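Local coordinates for probable protein phosphatase 2C 50 (Oryza sativa subsp. japonica, PDB 5ZCG) that probably acts as a magnesium-dependent protein phosphatase of the PP2C family, taking phosphate off serine and threonine side chains of other proteins, at residues F57-G62 with G162-V167; D61-A66 with L211-S216. The protein carries 5 engineered substitutions. All coordinates share one frame; numbering follows the deposited sequence.

Interaction 1: residues F57-G62 with G162-V167; sequences FGVFDG and GDSRIV. With MG (magnesium ion), chain F; MG (magnesium ion), chain E.
Asp61 and Ser164 meet beside the two-magnesium site of the PP2C fold, at the metal-bearing end of its beta sandwich, where strand 53-63 of one antiparallel sheet faces the loop that leads into strand 165-170 of the other. The strands do not pair here, and the CA atoms of Asp61 and Ser164 are 7.0 Å apart. With CG anti to the backbone N (chi1 -180°), Asp61 carries its carboxylate forward to bridge the metals: OD1 binds the chain F magnesium at 2.2 Å, and OD2 binds the chain E magnesium at 2.3 Å. The carbonyl O of Gly62 adds another ligand to the chain F ion, water 4 bridges the pair, and Asp249 and Asp311 join Asp61 at the chain E ion.

From the other segment, Ser164 brings its hydroxyl alongside the Asp61 stem, OG lying 3.6 Å from Asp61 CB; the methyl CG1 of Val59 comes less close to that oxygen. OG is also hydrogen-bonded to Thr145 OG1, which takes part in a second bond, to Asp61 N, so one threonine of strand 143-151 ties both partners together. Asp163 approaches more loosely. Its OD1 stays 4.5 Å from Asp61 OD2, two carboxylates with water between them, while its OD2 forms a salt bridge to Lys182. Water 1 sits by Ser164 OG at 2.8 Å and Asp163 OD1 at 3.0 Å, though its very short approach to Asp61 OD2 is doubtful. Water 2 lies 2.6 Å from Asp163 OD1 and makes a weak, longer bond to Asp61 OD2.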
ATOM      1  N   PHE A  57     -10.254  15.243  -3.779  1.00 30.07           N
ATOM      2  CA  PHE A  57      -9.664  14.429  -4.833  1.00 28.11           C
ATOM      3  C   PHE A  57      -8.666  13.473  -4.205  1.00 26.80           C
ATOM      4  O   PHE A  57      -7.962  13.831  -3.259  1.00 26.83           O
ATOM      5  CB  PHE A  57      -8.981  15.294  -5.902  1.00 28.34           C
ATOM      6  CG  PHE A  57      -9.897  16.308  -6.517  1.00 30.60           C
ATOM      7  CD1 PHE A  57     -10.698  15.971  -7.594  1.00 32.17           C
ATOM      8  CD2 PHE A  57      -9.970  17.594  -6.006  1.00 30.13           C
ATOM      9  CE1 PHE A  57     -11.551  16.901  -8.159  1.00 33.12           C
ATOM     10  CE2 PHE A  57     -10.818  18.528  -6.568  1.00 33.28           C
ATOM     11  CZ  PHE A  57     -11.611  18.184  -7.643  1.00 33.45           C
ATOM     12  N   GLY A  58      -8.623  12.250  -4.707  1.00 25.01           N
ATOM     13  CA  GLY A  58      -7.738  11.272  -4.114  1.00 27.81           C
ATOM     14  C   GLY A  58      -7.259  10.224  -5.092  1.00 28.71           C
ATOM     15  O   GLY A  58      -8.011   9.790  -5.968  1.00 27.21           O
ATOM     16  N   VAL A  59      -6.008   9.803  -4.937  1.00 28.91           N
ATOM     17  CA  VAL A  59      -5.454   8.688  -5.692  1.00 27.95           C
ATOM     18  C   VAL A  59      -4.949   7.659  -4.694  1.00 27.19           C
ATOM     19  O   VAL A  59      -4.202   7.997  -3.762  1.00 27.71           O
ATOM     20  CB  VAL A  59      -4.339   9.141  -6.652  1.00 30.75           C
ATOM     21  CG1 VAL A  59      -3.597   7.933  -7.240  1.00 27.21           C
ATOM     22  CG2 VAL A  59      -4.932  10.005  -7.765  1.00 32.31           C
ATOM     23  N   PHE A  60      -5.362   6.404  -4.892  1.00 26.40           N
ATOM     24  CA  PHE A  60      -5.087   5.308  -3.970  1.00 27.58           C
ATOM     25  C   PHE A  60      -4.450   4.177  -4.766  1.00 27.07           C
ATOM     26  O   PHE A  60      -5.122   3.515  -5.561  1.00 25.96           O
ATOM     27  CB  PHE A  60      -6.371   4.847  -3.282  1.00 22.62           C
ATOM     28  CG  PHE A  60      -7.277   5.983  -2.890  1.00 24.89           C
ATOM     29  CD1 PHE A  60      -7.041   6.704  -1.733  1.00 25.10           C
ATOM     30  CD2 PHE A  60      -8.339   6.351  -3.700  1.00 24.42           C
ATOM     31  CE1 PHE A  60      -7.858   7.759  -1.376  1.00 25.35           C
ATOM     32  CE2 PHE A  60      -9.159   7.404  -3.352  1.00 29.93           C
ATOM     33  CZ  PHE A  60      -8.920   8.109  -2.186  1.00 28.85           C
ATOM     34  N   ASP A  61      -3.166   3.953  -4.546  1.00 26.92           N
ATOM     35  CA  ASP A  61      -2.397   2.959  -5.287  1.00 26.94           C
ATOM     36  C   ASP A  61      -2.371   1.688  -4.443  1.00 23.58           C
ATOM     37  O   ASP A  61      -1.638   1.598  -3.457  1.00 24.42           O
ATOM     38  CB  ASP A  61      -1.006   3.512  -5.585  1.00 25.19           C
ATOM     39  CG  ASP A  61      -0.123   2.551  -6.357  1.00 27.26           C
ATOM     40  OD1 ASP A  61      -0.488   1.369  -6.544  1.00 26.54           O
ATOM     41  OD2 ASP A  61       0.959   3.003  -6.780  1.00 28.99           O
ATOM     42  N   GLY A  62      -3.183   0.705  -4.832  1.00 21.37           N
ATOM     43  CA  GLY A  62      -3.232  -0.542  -4.097  1.00 23.88           C
ATOM     44  C   GLY A  62      -2.117  -1.498  -4.492  1.00 24.43           C
ATOM     45  O   GLY A  62      -1.618  -1.480  -5.615  1.00 30.23           O
ATOM     46  N   GLY A 162       2.174   7.299   1.737  1.00 31.13           N
ATOM     47  CA  GLY A 162       2.691   6.366   0.749  1.00 30.18           C
ATOM     48  C   GLY A 162       3.570   7.020  -0.299  1.00 32.83           C
ATOM     49  O   GLY A 162       4.100   8.112  -0.071  1.00 32.58           O
ATOM     50  N   ASP A 163       3.742   6.372  -1.454  1.00 31.54           N
ATOM     51  CA  ASP A 163       4.612   6.900  -2.499  1.00 32.01           C
ATOM     52  C   ASP A 163       3.850   7.396  -3.721  1.00 32.77           C
ATOM     53  O   ASP A 163       4.457   7.602  -4.778  1.00 34.89           O
ATOM     54  CB  ASP A 163       5.665   5.865  -2.910  1.00 32.81           C
ATOM     55  CG  ASP A 163       5.063   4.580  -3.438  1.00 37.26           C
ATOM     56  OD1 ASP A 163       3.858   4.548  -3.763  1.00 35.29           O
ATOM     57  OD2 ASP A 163       5.808   3.579  -3.515  1.00 42.78           O
ATOM     58  N   SER A 164       2.537   7.573  -3.620  1.00 29.52           N
ATOM     59  CA  SER A 164       1.876   8.424  -4.586  1.00 28.32           C
ATOM     60  C   SER A 164       2.231   9.878  -4.271  1.00 34.35           C
ATOM     61  O   SER A 164       2.787  10.195  -3.210  1.00 32.74           O
ATOM     62  CB  SER A 164       0.366   8.202  -4.564  1.00 30.17           C
ATOM     63  OG  SER A 164       0.028   6.870  -4.918  1.00 28.11           O
ATOM     64  N   ARG A 165       1.924  10.774  -5.204  1.00 31.55           N
ATOM     65  CA  ARG A 165       2.396  12.142  -5.064  1.00 31.82           C
ATOM     66  C   ARG A 165       1.397  13.120  -5.667  1.00 35.39           C
ATOM     67  O   ARG A 165       0.701  12.811  -6.640  1.00 34.73           O
ATOM     68  CB  ARG A 165       3.773  12.302  -5.716  1.00 32.39           C
ATOM     69  CG  ARG A 165       4.466  13.623  -5.451  1.00 31.54           C
ATOM     70  CD  ARG A 165       5.693  13.747  -6.334  1.00 31.92           C
ATOM     71  NE  ARG A 165       6.605  12.619  -6.141  1.00 31.61           N
ATOM     72  CZ  ARG A 165       7.523  12.240  -7.023  1.00 31.83           C
ATOM     73  NH1 ARG A 165       7.657  12.896  -8.168  1.00 29.52           N
ATOM     74  NH2 ARG A 165       8.310  11.203  -6.759  1.00 29.71           N
ATOM     75  N   ILE A 166       1.321  14.304  -5.063  1.00 35.61           N
ATOM     76  CA  ILE A 166       0.572  15.424  -5.613  1.00 33.34           C
ATOM     77  C   ILE A 166       1.531  16.587  -5.820  1.00 32.42           C
ATOM     78  O   ILE A 166       2.379  16.870  -4.967  1.00 34.37           O
ATOM     79  CB  ILE A 166      -0.609  15.841  -4.714  1.00 34.30           C
ATOM     80  CG1 ILE A 166      -1.246  17.122  -5.256  1.00 35.00           C
ATOM     81  CG2 ILE A 166      -0.146  16.028  -3.289  1.00 32.93           C
ATOM     82  CD1 ILE A 166      -2.533  17.499  -4.582  1.00 37.01           C
ATOM     83  N   VAL A 167       1.416  17.238  -6.970  1.00 29.87           N
ATOM     84  CA  VAL A 167       2.264  18.365  -7.327  1.00 34.76           C
ATOM     85  C   VAL A 167       1.366  19.529  -7.719  1.00 38.58           C
ATOM     86  O   VAL A 167       0.321  19.337  -8.352  1.00 39.38           O
ATOM     87  CB  VAL A 167       3.242  18.006  -8.470  1.00 35.75           C
ATOM     88  CG1 VAL A 167       4.140  19.189  -8.805  1.00 36.36           C
ATOM     89  CG2 VAL A 167       4.085  16.803  -8.082  1.00 35.09           C
TER
HETATM   90 MG    MG F 402      -0.282  -0.786  -7.128  1.00 44.02          MG
HETATM   91 MG    MG E 401       1.912   1.891  -8.533  1.00 24.70          MG
HETATM   92  O   HOH W   1       1.920   5.114  -6.025  1.00 26.42           O
HETATM   93  O   HOH W   2       2.825   2.252  -4.409  1.00 31.75           O
HETATM   94  O   HOH W   3       3.217   1.012  -7.463  1.00 29.30           O
HETATM   95  O   HOH W   4       1.117  -0.003  -8.478  1.00 29.73           O
HETATM   96  O   HOH W   5       0.440   2.797  -9.751  1.00 27.11           O
HETATM   97  O   HOH W   6       1.796  -1.009  -6.311  1.00 37.93           O
HETATM   98  O   HOH W   7      -0.371  -2.857  -8.109  1.00 38.19           O

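Interaction 2: residues D61-A66 with L211-S216; sequences DGHGGA and LAMSRS. With MG (magnesium ion), chain F; MG (magnesium ion), chain E.
His63 and Leu211 are the nearest backbone positions, yet their CA atoms are 9.5 Å apart, so the end of strand 53-63 and the loop 211-216 meet through side chains. The imidazole does the bridging. Its CG stands between the backbone N and the carbonyl carbon (chi1 52°), which swings the ring across to the loop. Leu211 lays CD1 over one face in a CH-pi contact, 3.9 Å from the ring centroid and 25° off the normal, shifted toward the NE2-CD2 side. Met213 comes in obliquely, its SD 3.8 Å from His63 CE1, and Ser216 CB reaches the ring edge, 4.2 Å from the same CE1. His63 belongs to the Asp-Gly-His-Gly-Gly stretch of the PP2C fold, which turns away from the metals through Gly64, at positive phi (73°), and Gly65. Asp219 OD2 is hydrogen-bonded to both His63 NE2 and Ser216 OG, which would hold the ring's rotation. Trimming His63 to an alanine here removes the imidazole, which is likely to leave Leu211 CD1 without a ring face to lie on and Asp219 with one bond fewer. The backbone of a second protein's chain packs against His63 and Leu211, and a polar side chain of that chain is hydrogen-bonded to Gly64 N.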
ATOM      1  N   ASP A  61      -3.166   3.953  -4.546  1.00 26.92           N
ATOM      2  CA  ASP A  61      -2.397   2.959  -5.287  1.00 26.94           C
ATOM      3  C   ASP A  61      -2.371   1.688  -4.443  1.00 23.58           C
ATOM      4  O   ASP A  61      -1.638   1.598  -3.457  1.00 24.42           O
ATOM      5  CB  ASP A  61      -1.006   3.512  -5.585  1.00 25.19           C
ATOM      6  CG  ASP A  61      -0.123   2.551  -6.357  1.00 27.26           C
ATOM      7  OD1 ASP A  61      -0.488   1.369  -6.544  1.00 26.54           O
ATOM      8  OD2 ASP A  61       0.959   3.003  -6.780  1.00 28.99           O
ATOM      9  N   GLY A  62      -3.183   0.705  -4.832  1.00 21.37           N
ATOM     10  CA  GLY A  62      -3.232  -0.542  -4.097  1.00 23.88           C
ATOM     11  C   GLY A  62      -2.117  -1.498  -4.492  1.00 24.43           C
ATOM     12  O   GLY A  62      -1.618  -1.480  -5.615  1.00 30.23           O
ATOM     13  N   HIS A  63      -1.693  -2.307  -3.521  1.00 24.95           N
ATOM     14  CA  HIS A  63      -0.772  -3.417  -3.731  1.00 24.18           C
ATOM     15  C   HIS A  63      -1.309  -4.631  -2.982  1.00 29.14           C
ATOM     16  O   HIS A  63      -2.067  -4.503  -2.015  1.00 33.01           O
ATOM     17  CB  HIS A  63       0.657  -3.086  -3.268  1.00 22.42           C
ATOM     18  CG  HIS A  63       0.734  -2.568  -1.867  1.00 31.27           C
ATOM     19  ND1 HIS A  63       0.772  -1.221  -1.573  1.00 34.37           N
ATOM     20  CD2 HIS A  63       0.762  -3.214  -0.677  1.00 32.61           C
ATOM     21  CE1 HIS A  63       0.826  -1.060  -0.264  1.00 34.66           C
ATOM     22  NE2 HIS A  63       0.822  -2.253   0.303  1.00 34.66           N
ATOM     23  N   GLY A  64      -0.918  -5.818  -3.443  1.00 25.85           N
ATOM     24  CA  GLY A  64      -1.473  -7.062  -2.941  1.00 22.46           C
ATOM     25  C   GLY A  64      -2.886  -7.348  -3.392  1.00 25.67           C
ATOM     26  O   GLY A  64      -3.424  -8.414  -3.070  1.00 28.21           O
ATOM     27  N   GLY A  65      -3.485  -6.451  -4.151  1.00 28.02           N
ATOM     28  CA  GLY A  65      -4.886  -6.532  -4.512  1.00 26.12           C
ATOM     29  C   GLY A  65      -5.447  -5.137  -4.670  1.00 26.18           C
ATOM     30  O   GLY A  65      -4.783  -4.138  -4.394  1.00 27.68           O
ATOM     31  N   ALA A  66      -6.699  -5.076  -5.117  1.00 23.79           N
ATOM     32  CA  ALA A  66      -7.380  -3.803  -5.316  1.00 26.30           C
ATOM     33  C   ALA A  66      -8.309  -3.428  -4.162  1.00 28.51           C
ATOM     34  O   ALA A  66      -8.855  -2.319  -4.162  1.00 28.91           O
ATOM     35  CB  ALA A  66      -8.180  -3.828  -6.619  1.00 27.26           C
ATOM     36  N   LEU A 211       8.535  -4.261   1.265  1.00 34.39           N
ATOM     37  CA  LEU A 211       7.631  -3.226   0.783  1.00 31.30           C
ATOM     38  C   LEU A 211       8.409  -1.944   0.532  1.00 27.61           C
ATOM     39  O   LEU A 211       9.142  -1.476   1.407  1.00 29.69           O
ATOM     40  CB  LEU A 211       6.510  -2.974   1.800  1.00 34.45           C
ATOM     41  CG  LEU A 211       5.306  -2.130   1.379  1.00 35.04           C
ATOM     42  CD1 LEU A 211       4.387  -2.942   0.480  1.00 37.86           C
ATOM     43  CD2 LEU A 211       4.552  -1.641   2.597  1.00 35.26           C
ATOM     44  N   ALA A 212       8.237  -1.378  -0.662  1.00 30.21           N
ATOM     45  CA  ALA A 212       9.008  -0.223  -1.103  1.00 32.94           C
ATOM     46  C   ALA A 212       8.417   1.097  -0.632  1.00 33.52           C
ATOM     47  O   ALA A 212       8.678   2.135  -1.247  1.00 33.91           O
ATOM     48  CB  ALA A 212       9.144  -0.231  -2.631  1.00 31.11           C
ATOM     49  N   MET A 213       7.627   1.075   0.436  1.00 34.96           N
ATOM     50  CA  MET A 213       7.079   2.273   1.043  1.00 37.58           C
ATOM     51  C   MET A 213       7.041   2.085   2.553  1.00 36.15           C
ATOM     52  O   MET A 213       6.858   0.971   3.052  1.00 35.91           O
ATOM     53  CB  MET A 213       5.669   2.583   0.535  1.00 42.91           C
ATOM     54  CG  MET A 213       4.632   1.534   0.907  1.00 48.95           C
ATOM     55  SD  MET A 213       3.015   1.961   0.243  1.00 51.94           S
ATOM     56  CE  MET A 213       3.537   2.949  -1.120  1.00 47.37           C
ATOM     57  N   SER A 214       7.239   3.184   3.278  1.00 30.42           N
ATOM     58  CA  SER A 214       7.279   3.151   4.734  1.00 33.46           C
ATOM     59  C   SER A 214       5.934   3.469   5.375  1.00 33.24           C
ATOM     60  O   SER A 214       5.782   3.275   6.586  1.00 31.82           O
ATOM     61  CB  SER A 214       8.343   4.126   5.253  1.00 34.50           C
ATOM     62  OG  SER A 214       8.249   5.380   4.608  1.00 34.98           O
ATOM     63  N   ARG A 215       4.966   3.962   4.604  1.00 30.27           N
ATOM     64  CA  ARG A 215       3.637   4.259   5.112  1.00 28.51           C
ATOM     65  C   ARG A 215       2.607   3.817   4.086  1.00 28.16           C
ATOM     66  O   ARG A 215       2.847   3.909   2.877  1.00 30.14           O
ATOM     67  CB  ARG A 215       3.454   5.754   5.417  1.00 26.30           C
ATOM     68  CG  ARG A 215       4.558   6.344   6.271  1.00 28.61           C
ATOM     69  CD  ARG A 215       4.105   7.574   7.022  1.00 29.11           C
ATOM     70  NE  ARG A 215       5.248   8.273   7.594  1.00 31.14           N
ATOM     71  CZ  ARG A 215       5.180   9.453   8.197  1.00 33.86           C
ATOM     72  NH1 ARG A 215       4.011  10.075   8.309  1.00 35.37           N
ATOM     73  NH2 ARG A 215       6.280  10.011   8.685  1.00 32.28           N
ATOM     74  N   SER A 216       1.469   3.341   4.577  1.00 28.47           N
ATOM     75  CA  SER A 216       0.354   2.934   3.730  1.00 33.52           C
ATOM     76  C   SER A 216      -0.868   2.731   4.613  1.00 31.38           C
ATOM     77  O   SER A 216      -0.785   2.774   5.845  1.00 28.92           O
ATOM     78  CB  SER A 216       0.671   1.654   2.948  1.00 35.05           C
ATOM     79  OG  SER A 216       0.180   0.515   3.630  1.00 36.29           O
TER
HETATM   80 MG    MG F 402      -0.282  -0.786  -7.128  1.00 44.02          MG
HETATM   81 MG    MG E 401       1.912   1.891  -8.533  1.00 24.70          MG
HETATM   82  O   HOH W   3       3.217   1.012  -7.463  1.00 29.30           O
HETATM   83  O   HOH W   4       1.117  -0.003  -8.478  1.00 29.73           O
HETATM   84  O   HOH W   5       0.440   2.797  -9.751  1.00 27.11           O
HETATM   85  O   HOH W   6       1.796  -1.009  -6.311  1.00 37.93           O
HETATM   86  O   HOH W   7      -0.371  -2.857  -8.109  1.00 38.19           O

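How the interactions relate
From the N terminus, strand 53-63 comes first and supplies one side of both contacts, which share Asp61 and Gly62. Interaction 1 closes a loop of about 100 residues that includes helices 67-91 and 99-118 and strands 143-151 and 155-161, bringing the chain back at 162-167. Interaction 2 closes a longer loop, past helix 186-194, at 211-216. Both loops start from the same strand end, so the shorter one lies largely within the longer. Interaction 1 joins the two sheets of the sandwich; interaction 2 ties the C-terminal end of strand 53-63 to the loop before strand 217-218. Their centres are 11 Å apart, and Met213 packs against Asp163 between them.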